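Local coordinates for protein probable L,D-transpeptidase 3 (Mycobacterium tuberculosis, PDB 6D4K) that probably acts as an L,D-transpeptidase in cell-wall biogenesis, may perform cross-linking reactions not yet identified, and may help anchor proteins to peptidoglycan, at residues 39-44 with 114-119; 61-66 with 78-83; 69-74 with 99-104; 214-219 with 234-239. All coordinates share one frame; numbering follows the deposited sequence.

Contact 1 (39-44 with 114-119)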
loop_
_atom_site.group_PDB
_atom_site.type_symbol
_atom_site.label_atom_id
_atom_site.label_comp_id
_atom_site.label_asym_id
_atom_site.label_seq_id
_atom_site.Cartn_x
_atom_site.Cartn_y
_atom_site.Cartn_z
ATOM N N VAL A 39 1.031 3.565 -13.022
ATOM C CA VAL A 39 1.214 3.339 -11.593
ATOM C C VAL A 39 0.318 4.265 -10.766
ATOM O O VAL A 39 -0.153 5.309 -11.234
ATOM C CB VAL A 39 2.695 3.499 -11.159
ATOM C CG1 VAL A 39 3.588 2.538 -11.956
ATOM C CG2 VAL A 39 3.159 4.977 -11.287
ATOM N N GLY A 40 0.097 3.879 -9.506
ATOM C CA GLY A 40 -0.588 4.722 -8.542
ATOM C C GLY A 40 0.250 5.929 -8.143
ATOM O O GLY A 40 1.450 6.029 -8.398
ATOM N N VAL A 41 -0.415 6.868 -7.464
ATOM C CA VAL A 41 0.110 8.232 -7.353
ATOM C C VAL A 41 1.157 8.416 -6.266
ATOM O O VAL A 41 1.677 9.525 -6.109
ATOM C CB VAL A 41 -0.983 9.318 -7.245
ATOM C CG1 VAL A 41 -1.847 9.331 -8.492
ATOM C CG2 VAL A 41 -1.823 9.123 -6.002
ATOM N N ALA A 42 1.519 7.366 -5.530
ATOM C CA ALA A 42 2.640 7.446 -4.603
ATOM C C ALA A 42 3.734 6.443 -4.950
ATOM O O ALA A 42 4.552 6.097 -4.090
ATOM C CB ALA A 42 2.192 7.294 -3.146
ATOM N N HIS A 43 3.792 5.982 -6.195
ATOM C CA HIS A 43 4.742 4.923 -6.524
ATOM C C HIS A 43 6.176 5.417 -6.327
ATOM O O HIS A 43 6.536 6.475 -6.853
ATOM C CB HIS A 43 4.554 4.425 -7.957
ATOM C CG HIS A 43 5.164 3.068 -8.213
ATOM N ND1 HIS A 43 6.524 2.844 -8.178
ATOM C CD2 HIS A 43 4.597 1.868 -8.507
ATOM C CE1 HIS A 43 6.766 1.569 -8.431
ATOM N NE2 HIS A 43 5.614 0.957 -8.644
ATOM N N PRO A 44 7.018 4.687 -5.602
ATOM C CA PRO A 44 8.414 5.108 -5.453
ATOM C C PRO A 44 9.212 4.871 -6.726
ATOM O O PRO A 44 8.805 4.157 -7.646
ATOM C CB PRO A 44 8.920 4.220 -4.312
ATOM C CG PRO A 44 8.074 2.972 -4.411
ATOM C CD PRO A 44 6.697 3.498 -4.790
ATOM N N GLY A 114 -2.285 6.702 -13.070
ATOM C CA GLY A 114 -3.719 6.606 -13.212
ATOM C C GLY A 114 -4.416 7.577 -12.276
ATOM O O GLY A 114 -3.855 8.621 -11.900
ATOM N N PRO A 115 -5.641 7.250 -11.867
ATOM C CA PRO A 115 -6.341 8.098 -10.894
ATOM C C PRO A 115 -5.666 8.026 -9.531
ATOM O O PRO A 115 -4.993 7.047 -9.187
ATOM C CB PRO A 115 -7.747 7.489 -10.844
ATOM C CG PRO A 115 -7.533 6.047 -11.218
ATOM C CD PRO A 115 -6.411 6.039 -12.217
ATOM N N ALA A 116 -5.879 9.072 -8.732
ATOM C CA ALA A 116 -5.403 9.070 -7.350
ATOM C C ALA A 116 -6.416 8.305 -6.517
ATOM O O ALA A 116 -7.479 8.818 -6.189
ATOM C CB ALA A 116 -5.215 10.493 -6.838
ATOM N N VAL A 117 -6.106 7.062 -6.190
ATOM C CA VAL A 117 -7.016 6.239 -5.403
ATOM C C VAL A 117 -6.387 6.154 -4.022
ATOM O O VAL A 117 -5.381 5.457 -3.828
ATOM C CB VAL A 117 -7.247 4.857 -6.026
ATOM C CG1 VAL A 117 -8.200 4.031 -5.163
ATOM C CG2 VAL A 117 -7.747 5.004 -7.468
ATOM N N VAL A 118 -6.948 6.909 -3.081
ATOM C CA VAL A 118 -6.372 7.100 -1.759
ATOM C C VAL A 118 -7.278 6.433 -0.740
ATOM O O VAL A 118 -8.493 6.669 -0.741
ATOM C CB VAL A 118 -6.226 8.597 -1.426
ATOM C CG1 VAL A 118 -5.625 8.785 -0.045
ATOM C CG2 VAL A 118 -5.416 9.335 -2.494
ATOM N N GLY A 119 -6.688 5.631 0.140
ATOM C CA GLY A 119 -7.431 5.021 1.221
ATOM C C GLY A 119 -6.921 5.490 2.566
ATOM O O GLY A 119 -5.711 5.469 2.809
#
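Val41, with chi1 at -62°, has CG1 anti to its own carbonyl carbon and CG2 between that carbon and the backbone N, which sets both methyls against the CA-CB bond of Ala116. CG1 lies 3.7 Å from Ala116 CA and CG2 3.8 Å from Ala116 CB, so the isopropyl group presents two branches to one small residue. At the start of both segments Gly114 N donates to Val39 O over 3.1 Å, with an N-H...O angle of 157° and the donor tilted 30° from the carbonyl plane. After Val39, at the end of the short strand 38-39, the chain makes a type I turn from Gly40 to His43, in which His43 N reaches Gly40 O at 3.2 Å. Strand 38-39 is an edge strand of the Ig-like domain, and 114-119 leads into strand 117-122 of the catalytic sheet, so the contact lies at the junction of the two domains. Asp255 OD1 accepts a hydrogen bond from Val41 N and a weak one from Val117 N, bridging both segments from a third piece of chain. At the end of the turn, His43 ND1 donates to a lone pair of Pro44 O at 2.7 Å, in the plane of both groups, which fixes the rotation of the imidazole.

Contact 2 (61-66 with 78-83)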
loop_
_atom_site.group_PDB
_atom_site.type_symbol
_atom_site.label_atom_id
_atom_site.label_comp_id
_atom_site.label_asym_id
_atom_site.label_seq_id
_atom_site.Cartn_x
_atom_site.Cartn_y
_atom_site.Cartn_z
ATOM N N ALA A 61 27.452 8.334 -1.896
ATOM C CA ALA A 61 27.921 8.545 -3.256
ATOM C C ALA A 61 27.019 7.833 -4.261
ATOM O O ALA A 61 26.749 8.362 -5.345
ATOM C CB ALA A 61 29.381 8.117 -3.379
ATOM N N ALA A 62 26.537 6.634 -3.921
ATOM C CA ALA A 62 25.611 5.937 -4.818
ATOM C C ALA A 62 24.319 6.742 -4.999
ATOM O O ALA A 62 23.827 6.882 -6.120
ATOM C CB ALA A 62 25.344 4.516 -4.314
ATOM N N GLU A 63 23.781 7.304 -3.910
ATOM C CA GLU A 63 22.563 8.114 -3.996
ATOM C C GLU A 63 22.753 9.317 -4.914
ATOM O O GLU A 63 21.852 9.674 -5.682
ATOM C CB GLU A 63 22.161 8.586 -2.601
ATOM C CG GLU A 63 21.566 7.458 -1.780
ATOM C CD GLU A 63 21.466 7.770 -0.308
ATOM O OE1 GLU A 63 21.621 8.950 0.070
ATOM O OE2 GLU A 63 21.258 6.811 0.470
ATOM N N ARG A 64 23.926 9.935 -4.869
ATOM C CA ARG A 64 24.189 11.059 -5.760
ATOM C C ARG A 64 24.286 10.596 -7.207
ATOM O O ARG A 64 23.799 11.276 -8.120
ATOM C CB ARG A 64 25.452 11.802 -5.313
ATOM C CG ARG A 64 25.303 12.495 -3.958
ATOM C CD ARG A 64 26.395 13.509 -3.681
ATOM N NE ARG A 64 27.728 12.913 -3.715
ATOM C CZ ARG A 64 28.341 12.362 -2.670
ATOM N NH1 ARG A 64 27.753 12.328 -1.484
ATOM N NH2 ARG A 64 29.557 11.842 -2.815
ATOM N N ALA A 65 24.858 9.405 -7.427
ATOM C CA ALA A 65 24.986 8.897 -8.785
ATOM C C ALA A 65 23.626 8.584 -9.393
ATOM O O ALA A 65 23.478 8.639 -10.618
ATOM C CB ALA A 65 25.886 7.663 -8.802
ATOM N N VAL A 66 22.623 8.282 -8.565
ATOM C CA VAL A 66 21.302 7.906 -9.059
ATOM C C VAL A 66 20.284 8.992 -8.717
ATOM O O VAL A 66 19.089 8.727 -8.575
ATOM C CB VAL A 66 20.877 6.507 -8.563
ATOM C CG1 VAL A 66 21.922 5.469 -8.978
ATOM C CG2 VAL A 66 20.654 6.490 -7.038
ATOM N N PHE A 78 15.700 8.719 0.049
ATOM C CA PHE A 78 16.190 7.390 -0.284
ATOM C C PHE A 78 16.076 6.446 0.908
ATOM O O PHE A 78 16.385 6.816 2.046
ATOM C CB PHE A 78 17.657 7.446 -0.717
ATOM C CG PHE A 78 17.869 7.979 -2.110
ATOM C CD1 PHE A 78 17.509 7.228 -3.224
ATOM C CD2 PHE A 78 18.451 9.226 -2.309
ATOM C CE1 PHE A 78 17.735 7.711 -4.505
ATOM C CE2 PHE A 78 18.663 9.718 -3.587
ATOM C CZ PHE A 78 18.313 8.958 -4.689
ATOM N N GLU A 79 15.630 5.219 0.631
ATOM C CA GLU A 79 15.606 4.135 1.609
ATOM C C GLU A 79 16.217 2.907 0.958
ATOM O O GLU A 79 15.796 2.509 -0.130
ATOM C CB GLU A 79 14.170 3.787 2.018
ATOM C CG GLU A 79 13.336 4.928 2.550
ATOM C CD GLU A 79 11.925 4.481 2.888
ATOM O OE1 GLU A 79 11.504 3.405 2.400
ATOM O OE2 GLU A 79 11.245 5.201 3.651
ATOM N N TRP A 80 17.197 2.301 1.614
ATOM C CA TRP A 80 17.842 1.112 1.076
ATOM C C TRP A 80 17.032 -0.125 1.454
ATOM O O TRP A 80 16.811 -0.393 2.639
ATOM C CB TRP A 80 19.298 1.028 1.552
ATOM C CG TRP A 80 20.123 2.061 0.851
ATOM C CD1 TRP A 80 20.210 3.381 1.162
ATOM C CD2 TRP A 80 20.921 1.864 -0.322
ATOM N NE1 TRP A 80 21.029 4.027 0.262
ATOM C CE2 TRP A 80 21.482 3.116 -0.658
ATOM C CE3 TRP A 80 21.213 0.748 -1.121
ATOM C CZ2 TRP A 80 22.318 3.293 -1.762
ATOM C CZ3 TRP A 80 22.066 0.908 -2.198
ATOM C CH2 TRP A 80 22.592 2.184 -2.528
ATOM N N LEU A 81 16.561 -0.854 0.439
ATOM C CA LEU A 81 15.799 -2.081 0.658
ATOM C C LEU A 81 16.682 -3.319 0.731
ATOM O O LEU A 81 16.309 -4.305 1.379
ATOM C CB LEU A 81 14.760 -2.263 -0.454
ATOM C CG LEU A 81 13.809 -1.088 -0.680
ATOM C CD1 LEU A 81 12.736 -1.413 -1.710
ATOM C CD2 LEU A 81 13.185 -0.665 0.635
ATOM N N ASP A 82 17.832 -3.284 0.067
ATOM C CA ASP A 82 18.822 -4.351 0.059
ATOM C C ASP A 82 20.142 -3.686 -0.305
ATOM O O ASP A 82 20.176 -2.495 -0.623
ATOM C CB ASP A 82 18.446 -5.437 -0.959
ATOM C CG ASP A 82 18.909 -6.837 -0.554
ATOM O OD1 ASP A 82 19.889 -6.977 0.217
ATOM O OD2 ASP A 82 18.283 -7.811 -1.028
ATOM N N ASN A 83 21.234 -4.459 -0.259
ATOM C CA ASN A 83 22.536 -3.913 -0.639
ATOM C C ASN A 83 22.562 -3.443 -2.077
ATOM O O ASN A 83 23.415 -2.624 -2.437
ATOM C CB ASN A 83 23.656 -4.947 -0.483
ATOM C CG ASN A 83 23.760 -5.487 0.913
ATOM O OD1 ASN A 83 23.868 -4.728 1.879
ATOM N ND2 ASN A 83 23.754 -6.812 1.034
HETATM O O HOH W 1 19.339 6.830 2.900
#
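One face of the Phe78 ring is covered by Glu63, whose CG sits 3.6 Å above the plane, offset toward the rim, in a CH-pi contact; at the ring edge Val66 O approaches CZ at 4.0 Å. The carboxylate of Glu63 runs on past Phe78 with its plane only 17° from that of the ring. The Trp80 indole is met at its edge. NE1 donates to Glu63 OE2 over 2.8 Å at 166°, in the indole plane and on the anti lone pair of the oxygen, while Ala62 CB touches CH2 of the six-membered ring at 4.0 Å. Glu63 spans both aromatics because its chain is extended beyond CG (chi2 166°). A water donates to the same OE2 and to Phe78 O, 3.1 Å from each, so two donors hold this carboxylate oxygen and tie it to the strand backbone. Ala62 and Glu63 of helix 59-65, with Val66 just after it, pack against Phe78 and Trp80 of strand 76-80, an outermost strand of the four-stranded antiparallel sheet of the Ig-like domain. Strand 85-90 flanks the aromatics through Val86, with Trp88 edge-to-face on Phe78, and Val66 reaches Val47 and Phe49 of strand 45-49.

Contact 3 (69-74 with 99-104)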
loop_
_atom_site.group_PDB
_atom_site.type_symbol
_atom_site.label_atom_id
_atom_site.label_comp_id
_atom_site.label_asym_id
_atom_site.label_seq_id
_atom_site.Cartn_x
_atom_site.Cartn_y
_atom_site.Cartn_z
ATOM N N LYS A 69 15.523 13.013 -10.795
ATOM C CA LYS A 69 15.039 14.297 -11.294
ATOM C C LYS A 69 13.772 14.042 -12.096
ATOM O O LYS A 69 13.821 13.449 -13.179
ATOM C CB LYS A 69 16.106 15.008 -12.129
ATOM C CG LYS A 69 17.393 15.288 -11.354
ATOM C CD LYS A 69 18.564 15.561 -12.284
ATOM C CE LYS A 69 18.640 17.033 -12.671
ATOM N NZ LYS A 69 19.715 17.758 -11.930
ATOM N N SER A 70 12.642 14.467 -11.556
ATOM C CA SER A 70 11.346 14.255 -12.181
ATOM C C SER A 70 10.793 15.568 -12.735
ATOM O O SER A 70 11.152 16.676 -12.310
ATOM C CB SER A 70 10.350 13.668 -11.176
ATOM O OG SER A 70 10.192 14.579 -10.083
ATOM N N THR A 71 9.904 15.424 -13.708
ATOM C CA THR A 71 9.120 16.537 -14.219
ATOM C C THR A 71 7.664 16.068 -14.126
ATOM O O THR A 71 7.287 15.096 -14.780
ATOM C CB THR A 71 9.516 16.853 -15.671
ATOM O OG1 THR A 71 10.932 17.074 -15.742
ATOM C CG2 THR A 71 8.789 18.084 -16.178
ATOM N N PRO A 72 6.848 16.703 -13.273
ATOM C CA PRO A 72 7.138 17.879 -12.441
ATOM C C PRO A 72 8.157 17.592 -11.342
ATOM O O PRO A 72 8.308 16.439 -10.937
ATOM C CB PRO A 72 5.781 18.170 -11.789
ATOM C CG PRO A 72 5.113 16.839 -11.731
ATOM C CD PRO A 72 5.484 16.200 -13.031
ATOM N N ALA A 73 8.825 18.636 -10.856
ATOM C CA ALA A 73 9.807 18.472 -9.796
ATOM C C ALA A 73 9.145 17.895 -8.550
ATOM O O ALA A 73 7.982 18.183 -8.249
ATOM C CB ALA A 73 10.442 19.829 -9.461
ATOM N N MET A 74 9.894 17.064 -7.830
ATOM C CA MET A 74 9.398 16.365 -6.651
ATOM C C MET A 74 10.591 16.154 -5.732
ATOM O O MET A 74 11.665 15.757 -6.199
ATOM C CB MET A 74 8.809 15.004 -7.059
ATOM C CG MET A 74 8.361 14.126 -5.887
ATOM S SD MET A 74 6.943 14.768 -4.984
ATOM C CE MET A 74 5.640 14.424 -6.170
ATOM N N THR A 99 1.701 12.053 -17.336
ATOM C CA THR A 99 2.981 11.462 -17.703
ATOM C C THR A 99 4.055 12.148 -16.871
ATOM O O THR A 99 4.187 13.373 -16.921
ATOM C CB THR A 99 3.254 11.648 -19.196
ATOM O OG1 THR A 99 2.249 10.965 -19.952
ATOM C CG2 THR A 99 4.621 11.093 -19.570
ATOM N N VAL A 100 4.787 11.374 -16.081
ATOM C CA VAL A 100 5.883 11.882 -15.269
ATOM C C VAL A 100 7.175 11.560 -15.998
ATOM O O VAL A 100 7.434 10.403 -16.334
ATOM C CB VAL A 100 5.881 11.255 -13.863
ATOM C CG1 VAL A 100 7.085 11.751 -13.068
ATOM C CG2 VAL A 100 4.583 11.578 -13.123
ATOM N N GLU A 101 7.970 12.584 -16.293
ATOM C CA GLU A 101 9.298 12.357 -16.837
ATOM C C GLU A 101 10.261 12.064 -15.701
ATOM O O GLU A 101 10.197 12.681 -14.635
ATOM C CB GLU A 101 9.781 13.565 -17.633
ATOM C CG GLU A 101 8.853 13.941 -18.764
ATOM C CD GLU A 101 9.445 15.009 -19.653
ATOM O OE1 GLU A 101 10.574 14.803 -20.148
ATOM O OE2 GLU A 101 8.790 16.055 -19.851
ATOM N N LEU A 102 11.164 11.127 -15.934
ATOM C CA LEU A 102 12.036 10.648 -14.879
ATOM C C LEU A 102 13.455 10.547 -15.415
ATOM O O LEU A 102 13.685 9.943 -16.468
ATOM C CB LEU A 102 11.525 9.286 -14.399
ATOM C CG LEU A 102 12.168 8.651 -13.190
ATOM C CD1 LEU A 102 12.031 9.548 -11.971
ATOM C CD2 LEU A 102 11.486 7.340 -12.935
ATOM N N SER A 103 14.403 11.149 -14.704
ATOM C CA SER A 103 15.820 10.907 -14.938
ATOM C C SER A 103 16.415 10.323 -13.668
ATOM O O SER A 103 16.147 10.811 -12.565
ATOM C CB SER A 103 16.555 12.189 -15.349
ATOM O OG SER A 103 16.165 12.600 -16.652
ATOM N N VAL A 104 17.205 9.267 -13.822
ATOM C CA VAL A 104 17.916 8.637 -12.722
ATOM C C VAL A 104 19.351 8.495 -13.200
ATOM O O VAL A 104 19.637 7.657 -14.063
ATOM C CB VAL A 104 17.308 7.272 -12.356
ATOM C CG1 VAL A 104 18.112 6.589 -11.260
ATOM C CG2 VAL A 104 15.831 7.425 -11.947
HETATM O O HOH W 2 5.768 15.442 -17.008
#
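Four backbone hydrogen bonds join Lys69 to Ser103 and Thr71 to Glu101. Lys69 N to Ser103 O measures 2.9 Å and is almost straight at 174°, and Ser103 N returns to Lys69 O at 2.8 Å. Thr71 N donates to Glu101 O at 2.9 Å, and Glu101 N to Thr71 O at 3.0 Å. Between these two hydrogen-bonded pairs, Ser70 and Leu102 form a non-hydrogen-bonded pair, where Ser70 CA makes a close CA-H...O contact of 3.1 Å to Glu101 O. On the face shared by Lys69, Thr71, Glu101 and Ser103, the side chains of Thr71 and Glu101 lie alongside each other, pointing the same way, with their CB atoms 3.8 Å apart. This antiparallel ladder forms one border of the second sheet of the Ig-like sandwich: strand 68-71 is outermost and 99-104 lies between it and 107-113. The opposite face turns inward, where Leu102 and Val104 pack on Val45 of the facing sheet, Val100 and Leu102 lean on Phe111, and Trp94 touches both Ser70 and Val100. The ladder ends at the cis peptide before Pro72. There a water donates to both Thr71 O and Thr99 O, bridging the strands one step past the last direct bond. Ser70 OG, placed by chi1 of 60° between its backbone N and carbonyl carbon, donates to Pro72 O at 2.8 Å and holds the turning chain back against its own strand.

Contact 4 (214-219 with 234-239)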
loop_
_atom_site.group_PDB
_atom_site.type_symbol
_atom_site.label_atom_id
_atom_site.label_comp_id
_atom_site.label_asym_id
_atom_site.label_seq_id
_atom_site.Cartn_x
_atom_site.Cartn_y
_atom_site.Cartn_z
ATOM N N GLY A 214 4.029 -7.700 5.787
ATOM C CA GLY A 214 2.818 -8.488 5.665
ATOM C C GLY A 214 1.539 -7.822 6.136
ATOM O O GLY A 214 0.589 -8.504 6.529
ATOM N N LEU A 215 1.497 -6.496 6.103
ATOM C CA LEU A 215 0.289 -5.751 6.418
ATOM C C LEU A 215 -0.559 -5.621 5.158
ATOM O O LEU A 215 -0.039 -5.310 4.083
ATOM C CB LEU A 215 0.683 -4.357 6.904
ATOM C CG LEU A 215 -0.424 -3.498 7.489
ATOM C CD1 LEU A 215 -0.919 -4.195 8.714
ATOM C CD2 LEU A 215 0.075 -2.103 7.823
ATOM N N TYR A 216 -1.867 -5.855 5.291
ATOM C CA TYR A 216 -2.772 -5.842 4.147
ATOM C C TYR A 216 -4.046 -5.075 4.470
ATOM O O TYR A 216 -4.467 -4.993 5.629
ATOM C CB TYR A 216 -3.224 -7.259 3.763
ATOM C CG TYR A 216 -2.152 -8.145 3.184
ATOM C CD1 TYR A 216 -1.250 -8.818 4.009
ATOM C CD2 TYR A 216 -2.072 -8.362 1.817
ATOM C CE1 TYR A 216 -0.274 -9.648 3.474
ATOM C CE2 TYR A 216 -1.107 -9.191 1.277
ATOM C CZ TYR A 216 -0.210 -9.832 2.106
ATOM O OH TYR A 216 0.756 -10.653 1.558
ATOM N N VAL A 217 -4.651 -4.511 3.423
ATOM C CA VAL A 217 -6.087 -4.252 3.383
ATOM C C VAL A 217 -6.718 -5.462 2.716
ATOM O O VAL A 217 -6.271 -5.884 1.642
ATOM C CB VAL A 217 -6.399 -2.980 2.572
ATOM C CG1 VAL A 217 -7.892 -2.714 2.577
ATOM C CG2 VAL A 217 -5.638 -1.774 3.108
ATOM N N HIS A 218 -7.738 -6.046 3.338
ATOM C CA HIS A 218 -8.233 -7.294 2.776
ATOM C C HIS A 218 -9.664 -7.567 3.209
ATOM O O HIS A 218 -10.194 -6.951 4.138
ATOM C CB HIS A 218 -7.312 -8.463 3.140
ATOM C CG HIS A 218 -7.346 -8.831 4.588
ATOM N ND1 HIS A 218 -8.203 -9.787 5.089
ATOM C CD2 HIS A 218 -6.630 -8.377 5.643
ATOM C CE1 HIS A 218 -8.014 -9.907 6.392
ATOM N NE2 HIS A 218 -7.063 -9.063 6.752
ATOM N N SER A 219 -10.281 -8.515 2.507
ATOM C CA SER A 219 -11.613 -8.990 2.858
ATOM C C SER A 219 -11.528 -9.889 4.079
ATOM O O SER A 219 -10.664 -10.767 4.164
ATOM C CB SER A 219 -12.203 -9.795 1.704
ATOM O OG SER A 219 -11.253 -10.719 1.197
ATOM N N HIS A 234 -5.155 -8.511 13.535
ATOM C CA HIS A 234 -3.795 -8.618 14.049
ATOM C C HIS A 234 -2.863 -7.572 13.448
ATOM O O HIS A 234 -1.638 -7.749 13.460
ATOM C CB HIS A 234 -3.236 -10.026 13.846
ATOM C CG HIS A 234 -3.695 -11.002 14.888
ATOM N ND1 HIS A 234 -4.971 -10.979 15.410
ATOM C CD2 HIS A 234 -3.040 -12.004 15.521
ATOM C CE1 HIS A 234 -5.083 -11.940 16.306
ATOM N NE2 HIS A 234 -3.928 -12.572 16.394
ATOM N N GLY A 235 -3.417 -6.480 12.937
ATOM C CA GLY A 235 -2.627 -5.426 12.337
ATOM C C GLY A 235 -3.231 -4.976 11.026
ATOM O O GLY A 235 -3.191 -3.790 10.686
ATOM N N CYS A 236 -3.806 -5.923 10.288
ATOM C CA CYS A 236 -4.343 -5.638 8.969
ATOM C C CYS A 236 -5.607 -4.789 9.059
ATOM O O CYS A 236 -6.254 -4.690 10.102
ATOM C CB CYS A 236 -4.642 -6.938 8.221
ATOM S SG CYS A 236 -3.160 -7.860 7.750
ATOM N N ILE A 237 -5.941 -4.161 7.938
ATOM C CA ILE A 237 -7.151 -3.356 7.803
ATOM C C ILE A 237 -8.226 -4.251 7.198
ATOM O O ILE A 237 -8.151 -4.621 6.024
ATOM C CB ILE A 237 -6.898 -2.122 6.931
ATOM C CG1 ILE A 237 -5.899 -1.183 7.614
ATOM C CG2 ILE A 237 -8.219 -1.423 6.581
ATOM C CD1 ILE A 237 -5.206 -0.235 6.658
ATOM N N SER A 238 -9.227 -4.599 8.003
ATOM C CA SER A 238 -10.227 -5.586 7.624
ATOM C C SER A 238 -11.438 -4.886 7.023
ATOM O O SER A 238 -11.929 -3.904 7.586
ATOM C CB SER A 238 -10.677 -6.358 8.863
ATOM O OG SER A 238 -9.630 -7.157 9.379
ATOM N N LEU A 239 -11.931 -5.408 5.900
ATOM C CA LEU A 239 -13.126 -4.896 5.243
ATOM C C LEU A 239 -14.079 -6.049 4.955
ATOM O O LEU A 239 -13.702 -7.221 5.000
ATOM C CB LEU A 239 -12.783 -4.204 3.914
ATOM C CG LEU A 239 -11.809 -3.024 3.933
ATOM C CD1 LEU A 239 -11.497 -2.572 2.516
ATOM C CD2 LEU A 239 -12.378 -1.874 4.753
#
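Leu215 CD1 presses on Gly235 O at 3.0 Å and Cys236 CB on Tyr216 O at 3.2 Å, two of the closest approaches between the segments apart from hydrogen bonds. Three backbone bonds zip them in parallel: Ile237 N to Tyr216 O, His218 N to Ile237 O and Leu239 N to His218 O. On the face of Val217, Ile237 and Leu239, Val217 spreads its branches, CG1 to Leu239 CD1 at 3.6 Å and CG2 to Ile237 CD1 at 3.9 Å. Tyr247 of helix 241-250 touches Val217, Ala244 touches Leu239, and Phe128 touches Ile237 and Leu239. This strand pair carries the active site of the YkuD fold: Ser233-His234-Gly235-Cys236 is the family's SHGC signature. Cys236, the predicted nucleophile, covalently binds the acetyl group of faropenem, and His218 is the predicted proton donor and acceptor. The catalytic side is looser, and Cys236 is partly exposed. Its SG takes a weak bond from Tyr216 N at 3.4 Å. The imidazole meets Cys236 CB at its edge, in plane. His218 is turned there by chi1 of 69°, which puts CG between backbone N and carbonyl carbon, and ND1 donates to Ser219 O at 2.8 Å from above the carbonyl plane.

How the contacts relate
Contacts 2 and 3 belong to the Ig-like domain and touch where Val66 O meets Val104 CG1 at 3.6 Å; their segments alternate along the chain, linking helix 59-65 and the two sheets. Contact 1 joins this domain to the catalytic one, and Val39 there has its side chain about 5 Å from the calcium ion, whose site includes Val38 and Asp252. It shares a sheet with contact 4, though their centres are 19 Å apart and their nearest atoms about 7 Å. Contact 4 holds the active-site pair. Contacts 2 and 3 lie on the other side of the chain's centre, 30 and 32 Å from it between centres.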